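Local coordinates for cysteine-rich repeat secretory protein 2 (Arabidopsis thaliana, PDB 6GRE) that restricts plasmodesmal permeability through callose deposition in salicylic acid-triggered plant immunity, and is represented here by its ectodomain of two tandem DUF26 domains, at residues Thr59-Ile63 with Asp108-Leu113; Lys139-Val143 with Gly157-Gln163; Cys78-Val83 with Met100-Ile105; Cys180-Ile185 with Leu202-Ala207. All coordinates share one frame; numbering follows the deposited sequence. Where two conformers were deposited one is given.

Overall arrangement
The chain folds into two DUF26 domains, each an antiparallel five-stranded sheet packed against helices. Contacts 1 and 3 belong to the first domain, about 17 Å apart between centres: contact 1 on strand 60-66 and contact 3 on strand 103-108, neighbours in one sheet, with contact 3 nested inside the loop closed by contact 1. Contacts 2 and 4 follow in series in the second domain, about 18 Å apart between centres, on neighbouring strands 162-168 and 205-211. Contacts 3 and 4 are the same helix-strand disulfide joint repeated in the two domains. A probable hydrogen bond from K204 NZ to F112 O joins contacts 1 and 4, so the two repeated domains touch directly in the ectodomain.

Contact 1. Residues Thr59-Ile63 with Asp108-Leu113; sequences TVYGI and DNKSFL. With NAG (2-acetamido-2-deoxy-beta-D-glucopyranose), chain C.
D108 and Y61 are a hydrogen-bonded pair in the antiparallel sheet of the first DUF26 (Gnk2-homologous) domain, where strand 103-108 runs out beside strand 60-66. Y61 N donates to D108 O at 2.9 Å, and D108 N returns the bond to Y61 O. The D108 carboxylate turns back on its own loop: OD1 accepts the N-H of N109 from above the carboxylate plane and is also hydrogen-bonded to S95, while OD2 makes a salt bridge of 3.0 Å with K110 NZ. N109 points away from the strand, as suits a glycosylated asparagine, and its ND2 is joined to C1 of the NAG at 1.4 Å; S111 completes the N-X-S sequon. At K110 the main chain begins to pass the tyrosine, with K110 C 3.3 Å from Y61 CD1. The chain then runs over the ring, so that S111 N stands 3.5 Å above its centre and S111 CB adds a CH-pi contact 4.2 Å from the Y61 centroid. F112 has CG between its backbone N and carbonyl carbon (chi1 50°), which swings the ring toward G62 and I63. The ring tip, CZ, comes near the CA of G62, and the F112 ring also makes a cation-pi contact with R106. I63 CG1 meets the ring edge in plane, 3.9 Å from F112 CE1. Finally, L113 slides past I63, its CD2 lying 3.6 Å from I63 CG2.

Contact 2. Residues Lys139-Val143 with Gly157-Gln163; sequences KASDV and GGNGNVQ
K139 to V143, one turn of helix 134-149, lies against the tip of the hairpin G157 to Q163; the axes of helix segment 139-143 and strand 157-159 run nearly antiparallel (160°) and approach to 8.0 Å. The hairpin reverses through a type II' beta turn from N159 to V162, closed by backbone bonds in both directions between these two residues. G160 takes the first corner with positive phi (62°), a backbone shape that glycine adopts easily.

Helix and hairpin meet through van der Waals contacts of aliphatic carbons, partly with main-chain atoms. V143 sits over both strands of the hairpin: CG1, anti to the backbone N, lies 3.6 Å from G157 O and also meets Q163 C, while CG2 touches N159 CB at 3.7 Å and V162 CG1 at 3.8 Å. A beta-branched residue suits this place because each of its two methyls meets both strands. V162 divides its own methyls in turn, with CG2 3.8 Å from K139 CB and CG1 facing V143 and A140 CA. K139 contributes its aliphatic part: CG crosses N159 obliquely, 3.7 Å from N159 CB, and CD comes as close to N159 O. Its ammonium end bends away to a long, weak ion pair with D135.

Strand 154-159 is the outermost on this side of the second domain's sheet. Its partner, strand 162-168, is bordered in turn by strand 205-211, whose F209 packs against A140 beneath the helix and whose S210 pairs with Q163.

Contact 3. Residues Cys78-Val83 with Met100-Ile105; sequences CVSSAV and MENCLI
M100 leans over the C78-C103 disulfide and threads its side chain toward helix 72-90. Its CB lies 4.0 Å from C78 SG. CG carries the chain onward, and SD settles 3.6 Å from A82 CB. CE, turned by a bend at chi3 (67°), ends 3.6 Å from S81 OG and also touches C78 SG. A long, flexible thioether suits this path along a curved helix surface. C78 is the last cysteine of the C-X8-C-X2-C signature that defines DUF26 domains; its SG is bonded to C103 SG at 2.1 Å, with a chi3 of -88° that makes the bridge left-handed and near its relaxed geometry. The bond ties the helix to the start of strand 103-108, just after the turn from M100. Further along, A82 is small enough to let the strand come close: I105 CD1 reaches A82 O at 3.6 Å and its CG1 touches A82 CB.

Segment 78-83 of helix 72-90 runs at 41° to strand 103-105, on one face of the sheet. Helix 23-38 lies beside it, with F35 meeting both V79 and I105 and L32 meeting V83, while strands 60-66 and 96-99 flank strand 103-108 and add C66 and L98 below.

Contact 4. Residues Cys180-Ile185 with Leu202-Ala207; sequences CLSDAI and LSKCYA
C180 and C205 face each other across the gap between helix and strand, their SG atoms joined at 2.2 Å. C180 SG extends anti to its backbone N, pointing down at the sheet, whereas C205 SG sits between N and carbonyl carbon (chi1 68°) and rises toward the helix; the bridge twists left-handed with chi3 -91°. L202 approaches from the side of the turn and lays CD1 against the helix, 3.7 Å from C180 O and 3.8 Å from A184 CB. From another side L181 brings CD2 3.8 Å from C205 CB and 3.5 Å from Y206 O; both leucines thus pack round the bridge and help bury it. C180 ends the C-X8-C-X2-C signature of the second DUF26 domain, and the bond fastens helix 174-192 to strand 205-211; segments 180-185 and 205-207 run at 37° to each other. Two residues further along the strand, at A207, the side chains are small: A184 CB meets A207 CB at 4.1 Å, methyl against methyl, so the backbones can draw near, and I185 slopes in to place CG1 3.8 Å from A207 CB. Y206 points away from the helix, where its ring meets that of Y201 with planes at about 45°. In the turn, S203 OG is hydrogen-bonded to NH2 of R106 and lines the pocket holding 2-(2-ethoxyethoxy)ethanol. K204 sends its ammonium away from the helix to a salt bridge with D171 and to the carbonyl oxygens of V115 and F112, which satisfy a buried charge near the domain junction.

Contact 1. Residues Thr59-Ile63 with Asp108-Leu113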
loop_
_atom_site.group_PDB
_atom_site.type_symbol
_atom_site.label_atom_id
_atom_site.label_comp_id
_atom_site.label_asym_id
_atom_site.label_seq_id
_atom_site.Cartn_x
_atom_site.Cartn_y
_atom_site.Cartn_z
ATOM N N THR A 59 18.111 14.634 -0.724
ATOM C CA THR A 59 17.646 13.727 0.323
ATOM C C THR A 59 16.363 13.022 -0.143
ATOM O O THR A 59 15.447 13.670 -0.623
ATOM C CB THR A 59 17.409 14.481 1.636
ATOM O OG1 THR A 59 18.683 14.953 2.095
ATOM C CG2 THR A 59 16.816 13.614 2.723
ATOM N N VAL A 60 16.341 11.708 0.054
ATOM C CA VAL A 60 15.201 10.835 -0.325
ATOM C C VAL A 60 14.636 10.202 0.940
ATOM O O VAL A 60 15.347 9.777 1.791
ATOM C CB VAL A 60 15.578 9.697 -1.292
ATOM C CG1 VAL A 60 14.314 9.182 -2.003
ATOM C CG2 VAL A 60 16.676 10.071 -2.269
ATOM N N TYR A 61 13.306 10.099 0.980
ATOM C CA TYR A 61 12.564 9.511 2.071
ATOM C C TYR A 61 11.718 8.382 1.490
ATOM O O TYR A 61 11.080 8.561 0.471
ATOM C CB TYR A 61 11.640 10.542 2.719
ATOM C CG TYR A 61 12.345 11.778 3.228
ATOM C CD1 TYR A 61 12.626 12.828 2.369
ATOM C CD2 TYR A 61 12.717 11.896 4.555
ATOM C CE1 TYR A 61 13.273 13.968 2.819
ATOM C CE2 TYR A 61 13.364 13.033 5.023
ATOM C CZ TYR A 61 13.640 14.069 4.146
ATOM O OH TYR A 61 14.296 15.184 4.604
ATOM N N GLY A 62 11.685 7.258 2.194
ATOM C CA GLY A 62 10.878 6.176 1.665
ATOM C C GLY A 62 10.457 5.181 2.710
ATOM O O GLY A 62 10.987 5.112 3.831
ATOM N N ILE A 63 9.483 4.363 2.291
ATOM C CA ILE A 63 9.071 3.201 3.046
ATOM C C ILE A 63 8.886 2.018 2.097
ATOM O O ILE A 63 8.646 2.199 0.891
ATOM C CB ILE A 63 7.755 3.453 3.819
ATOM C CG1 ILE A 63 6.564 3.623 2.864
ATOM C CG2 ILE A 63 7.883 4.629 4.769
ATOM C CD1 ILE A 63 5.200 3.575 3.529
ATOM N N ASP A 108 9.829 9.801 -1.854
ATOM C CA ASP A 108 9.561 11.165 -2.141
ATOM C C ASP A 108 10.763 11.983 -1.668
ATOM O O ASP A 108 11.610 11.467 -0.955
ATOM C CB ASP A 108 8.261 11.610 -1.462
ATOM C CG ASP A 108 7.624 12.849 -2.067
ATOM O OD1 ASP A 108 8.167 13.386 -3.045
ATOM O OD2 ASP A 108 6.582 13.276 -1.538
ATOM N N ASN A 109 10.778 13.261 -2.076
ATOM C CA ASN A 109 11.878 14.189 -1.754
ATOM C C ASN A 109 11.525 15.053 -0.531
ATOM O O ASN A 109 12.167 16.040 -0.255
ATOM C CB ASN A 109 12.247 15.026 -2.984
ATOM C CG ASN A 109 11.246 16.111 -3.302
ATOM O OD1 ASN A 109 10.046 15.965 -3.057
ATOM N ND2 ASN A 109 11.734 17.216 -3.837
ATOM N N LYS A 110 10.488 14.654 0.207
ATOM C CA LYS A 110 10.163 15.186 1.506
ATOM C C LYS A 110 9.539 14.050 2.313
ATOM O O LYS A 110 9.053 13.078 1.737
ATOM C CB LYS A 110 9.190 16.361 1.371
ATOM C CG LYS A 110 7.834 15.990 0.795
ATOM C CD LYS A 110 6.895 17.156 0.590
ATOM C CE LYS A 110 5.654 16.766 -0.186
ATOM N NZ LYS A 110 5.986 16.169 -1.507
ATOM N N SER A 111 9.596 14.152 3.630
ATOM C CA SER A 111 9.001 13.135 4.478
ATOM C C SER A 111 7.478 13.153 4.309
ATOM O O SER A 111 6.854 14.205 4.232
ATOM C CB SER A 111 9.380 13.322 5.900
ATOM O OG SER A 111 8.867 12.277 6.709
ATOM N N PHE A 112 6.895 11.951 4.236
ATOM C CA PHE A 112 5.435 11.776 4.276
ATOM C C PHE A 112 5.050 10.954 5.513
ATOM O O PHE A 112 3.883 10.583 5.636
ATOM C CB PHE A 112 4.919 11.107 2.992
ATOM C CG PHE A 112 5.662 9.852 2.600
ATOM C CD1 PHE A 112 5.375 8.626 3.173
ATOM C CD2 PHE A 112 6.675 9.906 1.654
ATOM C CE1 PHE A 112 6.081 7.482 2.824
ATOM C CE2 PHE A 112 7.379 8.766 1.298
ATOM C CZ PHE A 112 7.078 7.546 1.878
ATOM N N LEU A 113 5.984 10.675 6.435
ATOM C CA LEU A 113 5.688 9.816 7.604
ATOM C C LEU A 113 4.674 10.499 8.512
ATOM O O LEU A 113 4.830 11.672 8.922
ATOM C CB LEU A 113 6.938 9.483 8.413
ATOM C CG LEU A 113 8.035 8.719 7.695
ATOM C CD1 LEU A 113 9.168 8.432 8.664
ATOM C CD2 LEU A 113 7.534 7.413 7.075
HETATM C C1 NAG C . 10.933 18.358 -4.204
HETATM C C2 NAG C . 11.394 19.641 -3.519
HETATM C C3 NAG C . 10.541 20.816 -3.953
HETATM C C4 NAG C . 10.556 20.910 -5.465
HETATM C C5 NAG C . 10.229 19.568 -6.136
HETATM C C6 NAG C . 10.529 19.600 -7.625
HETATM C C7 NAG C . 12.381 19.335 -1.317
HETATM C C8 NAG C . 12.147 19.281 0.159
HETATM N N2 NAG C . 11.320 19.561 -2.076
HETATM O O3 NAG C . 11.088 22.000 -3.365
HETATM O O4 NAG C . 9.617 21.912 -5.886
HETATM O O5 NAG C . 11.028 18.507 -5.608
HETATM O O6 NAG C . 11.927 19.882 -7.840
HETATM O O7 NAG C . 13.502 19.177 -1.796
HETATM O O HOH W 1 15.136 16.313 -0.627
#

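Contact 2. Residues Lys139-Val143 with Gly157-Gln163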
loop_
_atom_site.group_PDB
_atom_site.type_symbol
_atom_site.label_atom_id
_atom_site.label_comp_id
_atom_site.label_asym_id
_atom_site.label_seq_id
_atom_site.Cartn_x
_atom_site.Cartn_y
_atom_site.Cartn_z
ATOM N N LYS A 139 -22.649 -12.561 3.969
ATOM C CA LYS A 139 -21.261 -12.860 4.221
ATOM C C LYS A 139 -20.373 -11.693 3.807
ATOM O O LYS A 139 -19.459 -11.369 4.523
ATOM C CB LYS A 139 -20.732 -14.055 3.424
ATOM C CG LYS A 139 -20.905 -15.356 4.155
ATOM C CD LYS A 139 -20.590 -16.577 3.343
ATOM C CE LYS A 139 -21.418 -17.741 3.844
ATOM N NZ LYS A 139 -21.629 -17.674 5.317
ATOM N N ALA A 140 -20.581 -11.171 2.596
ATOM C CA ALA A 140 -19.783 -10.075 2.097
ATOM C C ALA A 140 -19.925 -8.862 3.017
ATOM O O ALA A 140 -18.945 -8.285 3.413
ATOM C CB ALA A 140 -20.154 -9.761 0.672
ATOM N N SER A 141 -21.169 -8.527 3.392
ATOM C CA SER A 141 -21.421 -7.400 4.286
ATOM C C SER A 141 -20.689 -7.569 5.627
ATOM O O SER A 141 -20.032 -6.637 6.157
ATOM C CB SER A 141 -22.924 -7.223 4.480
ATOM O OG SER A 141 -23.169 -6.191 5.409
ATOM N N ASP A 142 -20.770 -8.767 6.179
ATOM C CA ASP A 142 -20.200 -9.053 7.467
ATOM C C ASP A 142 -18.667 -9.041 7.382
ATOM O O ASP A 142 -18.011 -8.503 8.247
ATOM C CB ASP A 142 -20.735 -10.371 8.014
ATOM C CG ASP A 142 -22.157 -10.313 8.542
ATOM O OD1 ASP A 142 -22.804 -9.228 8.476
ATOM O OD2 ASP A 142 -22.632 -11.379 8.916
ATOM N N VAL A 143 -18.095 -9.617 6.312
ATOM C CA VAL A 143 -16.667 -9.632 6.157
ATOM C C VAL A 143 -16.151 -8.191 6.008
ATOM O O VAL A 143 -15.189 -7.805 6.658
ATOM C CB VAL A 143 -16.230 -10.546 4.995
ATOM C CG1 VAL A 143 -14.788 -10.325 4.621
ATOM C CG2 VAL A 143 -16.495 -12.003 5.355
ATOM N N GLY A 157 -10.380 -10.810 7.450
ATOM C CA GLY A 157 -11.584 -11.452 7.875
ATOM C C GLY A 157 -12.075 -12.382 6.798
ATOM O O GLY A 157 -11.857 -12.132 5.615
ATOM N N GLY A 158 -12.741 -13.465 7.159
ATOM C CA GLY A 158 -13.272 -14.356 6.156
ATOM C C GLY A 158 -14.446 -15.141 6.695
ATOM O O GLY A 158 -14.557 -15.408 7.895
ATOM N N ASN A 159 -15.356 -15.472 5.786
ATOM C CA ASN A 159 -16.572 -16.250 6.081
ATOM C C ASN A 159 -16.771 -17.133 4.855
ATOM O O ASN A 159 -16.938 -16.579 3.763
ATOM C CB ASN A 159 -17.842 -15.393 6.214
ATOM C CG ASN A 159 -18.040 -14.601 7.498
ATOM O OD1 ASN A 159 -17.270 -14.699 8.463
ATOM N ND2 ASN A 159 -19.127 -13.828 7.532
ATOM N N GLY A 160 -16.760 -18.453 4.992
ATOM C CA GLY A 160 -16.957 -19.257 3.804
ATOM C C GLY A 160 -15.866 -19.022 2.798
ATOM O O GLY A 160 -14.695 -19.073 3.115
ATOM N N ASN A 161 -16.271 -18.687 1.565
ATOM C CA ASN A 161 -15.367 -18.430 0.490
ATOM C C ASN A 161 -15.134 -16.918 0.305
ATOM O O ASN A 161 -14.568 -16.522 -0.687
ATOM C CB ASN A 161 -15.916 -19.047 -0.805
ATOM C CG ASN A 161 -17.199 -18.412 -1.309
ATOM O OD1 ASN A 161 -17.846 -17.598 -0.649
ATOM N ND2 ASN A 161 -17.609 -18.807 -2.508
ATOM N N VAL A 162 -15.601 -16.110 1.256
ATOM C CA VAL A 162 -15.455 -14.658 1.172
ATOM C C VAL A 162 -14.272 -14.263 2.039
ATOM O O VAL A 162 -14.187 -14.652 3.225
ATOM C CB VAL A 162 -16.714 -13.917 1.627
ATOM C CG1 VAL A 162 -16.555 -12.401 1.528
ATOM C CG2 VAL A 162 -17.932 -14.393 0.866
ATOM N N GLN A 163 -13.370 -13.475 1.484
ATOM C CA GLN A 163 -12.154 -13.078 2.210
ATOM C C GLN A 163 -12.016 -11.561 2.090
ATOM O O GLN A 163 -12.145 -11.046 0.983
ATOM C CB GLN A 163 -10.927 -13.783 1.638
ATOM C CG GLN A 163 -10.864 -15.271 1.981
ATOM C CD GLN A 163 -9.897 -15.992 1.072
ATOM O OE1 GLN A 163 -8.698 -15.730 1.081
ATOM N NE2 GLN A 163 -10.424 -16.882 0.242
#

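Contact 3. Residues Cys78-Val83 with Met100-Ile105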
loop_
_atom_site.group_PDB
_atom_site.type_symbol
_atom_site.label_atom_id
_atom_site.label_comp_id
_atom_site.label_asym_id
_atom_site.label_seq_id
_atom_site.Cartn_x
_atom_site.Cartn_y
_atom_site.Cartn_z
ATOM N N CYS A 78 8.544 -9.877 -3.139
ATOM C CA CYS A 78 7.625 -8.819 -3.536
ATOM C C CYS A 78 8.368 -7.486 -3.670
ATOM O O CYS A 78 8.223 -6.795 -4.662
ATOM C CB CYS A 78 6.479 -8.699 -2.539
ATOM S SG CYS A 78 5.152 -7.615 -3.123
ATOM N N VAL A 79 9.117 -7.127 -2.642
ATOM C CA VAL A 79 9.765 -5.825 -2.604
ATOM C C VAL A 79 10.823 -5.743 -3.710
ATOM O O VAL A 79 10.951 -4.717 -4.365
ATOM C CB VAL A 79 10.334 -5.532 -1.209
ATOM C CG1 VAL A 79 11.237 -4.309 -1.202
ATOM C CG2 VAL A 79 9.205 -5.363 -0.211
ATOM N N SER A 80 11.552 -6.842 -3.932
ATOM C CA SER A 80 12.522 -6.893 -5.023
ATOM C C SER A 80 11.842 -6.607 -6.362
ATOM O O SER A 80 12.373 -5.842 -7.169
ATOM C CB SER A 80 13.216 -8.220 -5.062
ATOM O OG SER A 80 14.053 -8.368 -3.934
ATOM N N SER A 81 10.679 -7.236 -6.585
ATOM C CA SER A 81 9.919 -7.073 -7.795
ATOM C C SER A 81 9.420 -5.630 -7.916
ATOM O O SER A 81 9.423 -5.038 -9.005
ATOM C CB SER A 81 8.775 -8.062 -7.872
ATOM O OG SER A 81 7.969 -7.774 -9.000
ATOM N N ALA A 82 8.963 -5.061 -6.797
ATOM C CA ALA A 82 8.482 -3.695 -6.815
ATOM C C ALA A 82 9.622 -2.765 -7.246
ATOM O O ALA A 82 9.409 -1.877 -8.042
ATOM C CB ALA A 82 7.926 -3.308 -5.463
ATOM N N VAL A 83 10.798 -2.960 -6.648
ATOM C CA VAL A 83 11.951 -2.115 -6.954
ATOM C C VAL A 83 12.308 -2.260 -8.445
ATOM O O VAL A 83 12.618 -1.265 -9.117
ATOM C CB VAL A 83 13.143 -2.455 -6.045
ATOM C CG1 VAL A 83 14.432 -1.835 -6.579
ATOM C CG2 VAL A 83 12.893 -2.026 -4.606
ATOM N N MET A 100 1.696 -3.311 -5.158
ATOM C CA MET A 100 1.469 -4.684 -5.606
ATOM C C MET A 100 0.467 -5.341 -4.657
ATOM O O MET A 100 0.119 -4.787 -3.627
ATOM C CB MET A 100 2.784 -5.460 -5.587
ATOM C CG MET A 100 3.686 -4.971 -6.683
ATOM S SD MET A 100 5.359 -5.619 -6.619
ATOM C CE MET A 100 5.073 -7.353 -6.957
ATOM N N GLU A 101 0.009 -6.533 -5.011
ATOM C CA GLU A 101 -0.921 -7.238 -4.179
ATOM C C GLU A 101 -0.350 -7.410 -2.762
ATOM O O GLU A 101 -1.057 -7.163 -1.783
ATOM C CB GLU A 101 -1.240 -8.587 -4.817
ATOM C CG GLU A 101 -2.344 -9.348 -4.116
ATOM C CD GLU A 101 -3.772 -8.851 -4.294
ATOM O OE1 GLU A 101 -4.000 -7.845 -5.019
ATOM O OE2 GLU A 101 -4.668 -9.501 -3.721
ATOM N N ASN A 102 0.925 -7.792 -2.655
ATOM C CA ASN A 102 1.470 -8.228 -1.375
ATOM C C ASN A 102 2.456 -7.218 -0.762
ATOM O O ASN A 102 2.953 -7.453 0.325
ATOM C CB ASN A 102 2.161 -9.573 -1.526
ATOM C CG ASN A 102 1.154 -10.690 -1.712
ATOM O OD1 ASN A 102 -0.030 -10.497 -1.457
ATOM N ND2 ASN A 102 1.634 -11.838 -2.151
ATOM N N CYS A 103 2.694 -6.090 -1.412
ATOM C CA CYS A 103 3.635 -5.097 -0.850
ATOM C C CYS A 103 3.487 -3.771 -1.582
ATOM O O CYS A 103 2.902 -3.700 -2.657
ATOM C CB CYS A 103 5.098 -5.542 -0.903
ATOM S SG CYS A 103 5.763 -5.716 -2.573
ATOM N N LEU A 104 4.040 -2.712 -0.966
ATOM C CA LEU A 104 4.202 -1.427 -1.632
ATOM C C LEU A 104 5.616 -0.901 -1.369
ATOM O O LEU A 104 6.217 -1.271 -0.354
ATOM C CB LEU A 104 3.145 -0.425 -1.148
ATOM C CG LEU A 104 3.202 -0.033 0.331
ATOM C CD1 LEU A 104 4.144 1.162 0.586
ATOM C CD2 LEU A 104 1.803 0.273 0.873
ATOM N N ILE A 105 6.076 -0.023 -2.258
ATOM C CA ILE A 105 7.213 0.834 -1.999
ATOM C C ILE A 105 6.807 2.271 -2.307
ATOM O O ILE A 105 5.958 2.519 -3.168
ATOM C CB ILE A 105 8.452 0.386 -2.797
ATOM C CG1 ILE A 105 8.218 0.415 -4.302
ATOM C CG2 ILE A 105 8.940 -0.956 -2.304
ATOM C CD1 ILE A 105 9.486 0.238 -5.124
#

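Contact 4. Residues Cys180-Ile185 with Leu202-Ala207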
loop_
_atom_site.group_PDB
_atom_site.type_symbol
_atom_site.label_atom_id
_atom_site.label_comp_id
_atom_site.label_asym_id
_atom_site.label_seq_id
_atom_site.Cartn_x
_atom_site.Cartn_y
_atom_site.Cartn_z
ATOM N N CYS A 180 -8.481 6.347 8.094
ATOM C CA CYS A 180 -8.283 5.998 6.685
ATOM C C CYS A 180 -9.155 4.771 6.336
ATOM O O CYS A 180 -9.865 4.752 5.333
ATOM C CB CYS A 180 -6.805 5.783 6.430
ATOM S SG CYS A 180 -6.417 5.717 4.664
ATOM N N LEU A 181 -9.039 3.724 7.151
ATOM C CA LEU A 181 -9.787 2.477 6.875
ATOM C C LEU A 181 -11.295 2.658 6.948
ATOM O O LEU A 181 -12.027 2.044 6.169
ATOM C CB LEU A 181 -9.339 1.364 7.812
ATOM C CG LEU A 181 -7.968 0.806 7.500
ATOM C CD1 LEU A 181 -7.606 -0.305 8.472
ATOM C CD2 LEU A 181 -7.878 0.336 6.061
ATOM N N SER A 182 -11.778 3.504 7.869
ATOM C CA SER A 182 -13.208 3.780 7.941
ATOM C C SER A 182 -13.695 4.284 6.574
ATOM O O SER A 182 -14.708 3.815 6.046
ATOM C CB SER A 182 -13.548 4.749 9.061
ATOM O OG SER A 182 -14.949 4.974 9.119
ATOM N N ASP A 183 -12.950 5.222 5.985
ATOM C CA ASP A 183 -13.293 5.731 4.667
ATOM C C ASP A 183 -13.237 4.592 3.639
ATOM O O ASP A 183 -14.243 4.338 2.929
ATOM C CB ASP A 183 -12.356 6.847 4.203
ATOM C CG ASP A 183 -12.654 8.236 4.745
ATOM O OD1 ASP A 183 -13.467 8.361 5.687
ATOM O OD2 ASP A 183 -12.066 9.187 4.197
ATOM N N ALA A 184 -12.101 3.882 3.584
ATOM C CA ALA A 184 -11.905 2.880 2.528
ATOM C C ALA A 184 -12.980 1.798 2.596
ATOM O O ALA A 184 -13.528 1.396 1.584
ATOM C CB ALA A 184 -10.547 2.267 2.618
ATOM N N ILE A 185 -13.219 1.302 3.814
ATOM C CA ILE A 185 -14.210 0.247 4.002
ATOM C C ILE A 185 -15.621 0.766 3.685
ATOM O O ILE A 185 -16.420 0.040 3.102
ATOM C CB ILE A 185 -14.081 -0.312 5.430
ATOM C CG1 ILE A 185 -12.719 -0.972 5.647
ATOM C CG2 ILE A 185 -15.234 -1.249 5.684
ATOM C CD1 ILE A 185 -12.325 -1.154 7.097
ATOM N N LEU A 202 -6.746 3.898 -1.141
ATOM C CA LEU A 202 -6.545 5.306 -0.826
ATOM C C LEU A 202 -5.054 5.547 -0.708
ATOM O O LEU A 202 -4.234 4.639 -0.666
ATOM C CB LEU A 202 -7.264 5.670 0.465
ATOM C CG LEU A 202 -8.743 5.311 0.527
ATOM C CD1 LEU A 202 -9.341 5.786 1.853
ATOM C CD2 LEU A 202 -9.534 5.854 -0.668
ATOM N N SER A 203 -4.671 6.814 -0.600
ATOM C CA SER A 203 -3.272 7.080 -0.578
ATOM C C SER A 203 -2.530 6.320 0.538
ATOM O O SER A 203 -1.453 5.781 0.322
ATOM C CB SER A 203 -3.041 8.562 -0.473
ATOM O OG SER A 203 -1.657 8.835 -0.498
ATOM N N LYS A 204 -3.093 6.297 1.765
ATOM C CA LYS A 204 -2.386 5.732 2.891
ATOM C C LYS A 204 -3.051 4.458 3.434
ATOM O O LYS A 204 -2.630 4.004 4.480
ATOM C CB LYS A 204 -2.223 6.787 4.002
ATOM C CG LYS A 204 -1.073 7.764 3.772
ATOM C CD LYS A 204 0.285 7.155 4.037
ATOM C CE LYS A 204 1.471 8.069 3.792
ATOM N NZ LYS A 204 1.680 8.971 4.948
ATOM N N CYS A 205 -4.016 3.879 2.738
ATOM C CA CYS A 205 -4.583 2.617 3.201
ATOM C C CYS A 205 -5.388 1.977 2.080
ATOM O O CYS A 205 -5.705 2.612 1.064
ATOM C CB CYS A 205 -5.453 2.768 4.441
ATOM S SG CYS A 205 -6.989 3.675 4.172
ATOM N N TYR A 206 -5.756 0.708 2.281
ATOM C CA TYR A 206 -6.614 0.028 1.332
ATOM C C TYR A 206 -7.525 -0.978 2.035
ATOM O O TYR A 206 -7.219 -1.434 3.136
ATOM C CB TYR A 206 -5.843 -0.670 0.209
ATOM C CG TYR A 206 -5.036 -1.885 0.589
ATOM C CD1 TYR A 206 -5.661 -3.104 0.791
ATOM C CD2 TYR A 206 -3.654 -1.857 0.685
ATOM C CE1 TYR A 206 -4.946 -4.247 1.095
ATOM C CE2 TYR A 206 -2.924 -3.001 0.961
ATOM C CZ TYR A 206 -3.577 -4.204 1.152
ATOM O OH TYR A 206 -2.872 -5.318 1.484
ATOM N N ALA A 207 -8.620 -1.310 1.370
ATOM C CA ALA A 207 -9.492 -2.377 1.831
ATOM C C ALA A 207 -9.956 -3.138 0.589
ATOM O O ALA A 207 -10.281 -2.506 -0.426
ATOM C CB ALA A 207 -10.657 -1.837 2.601
#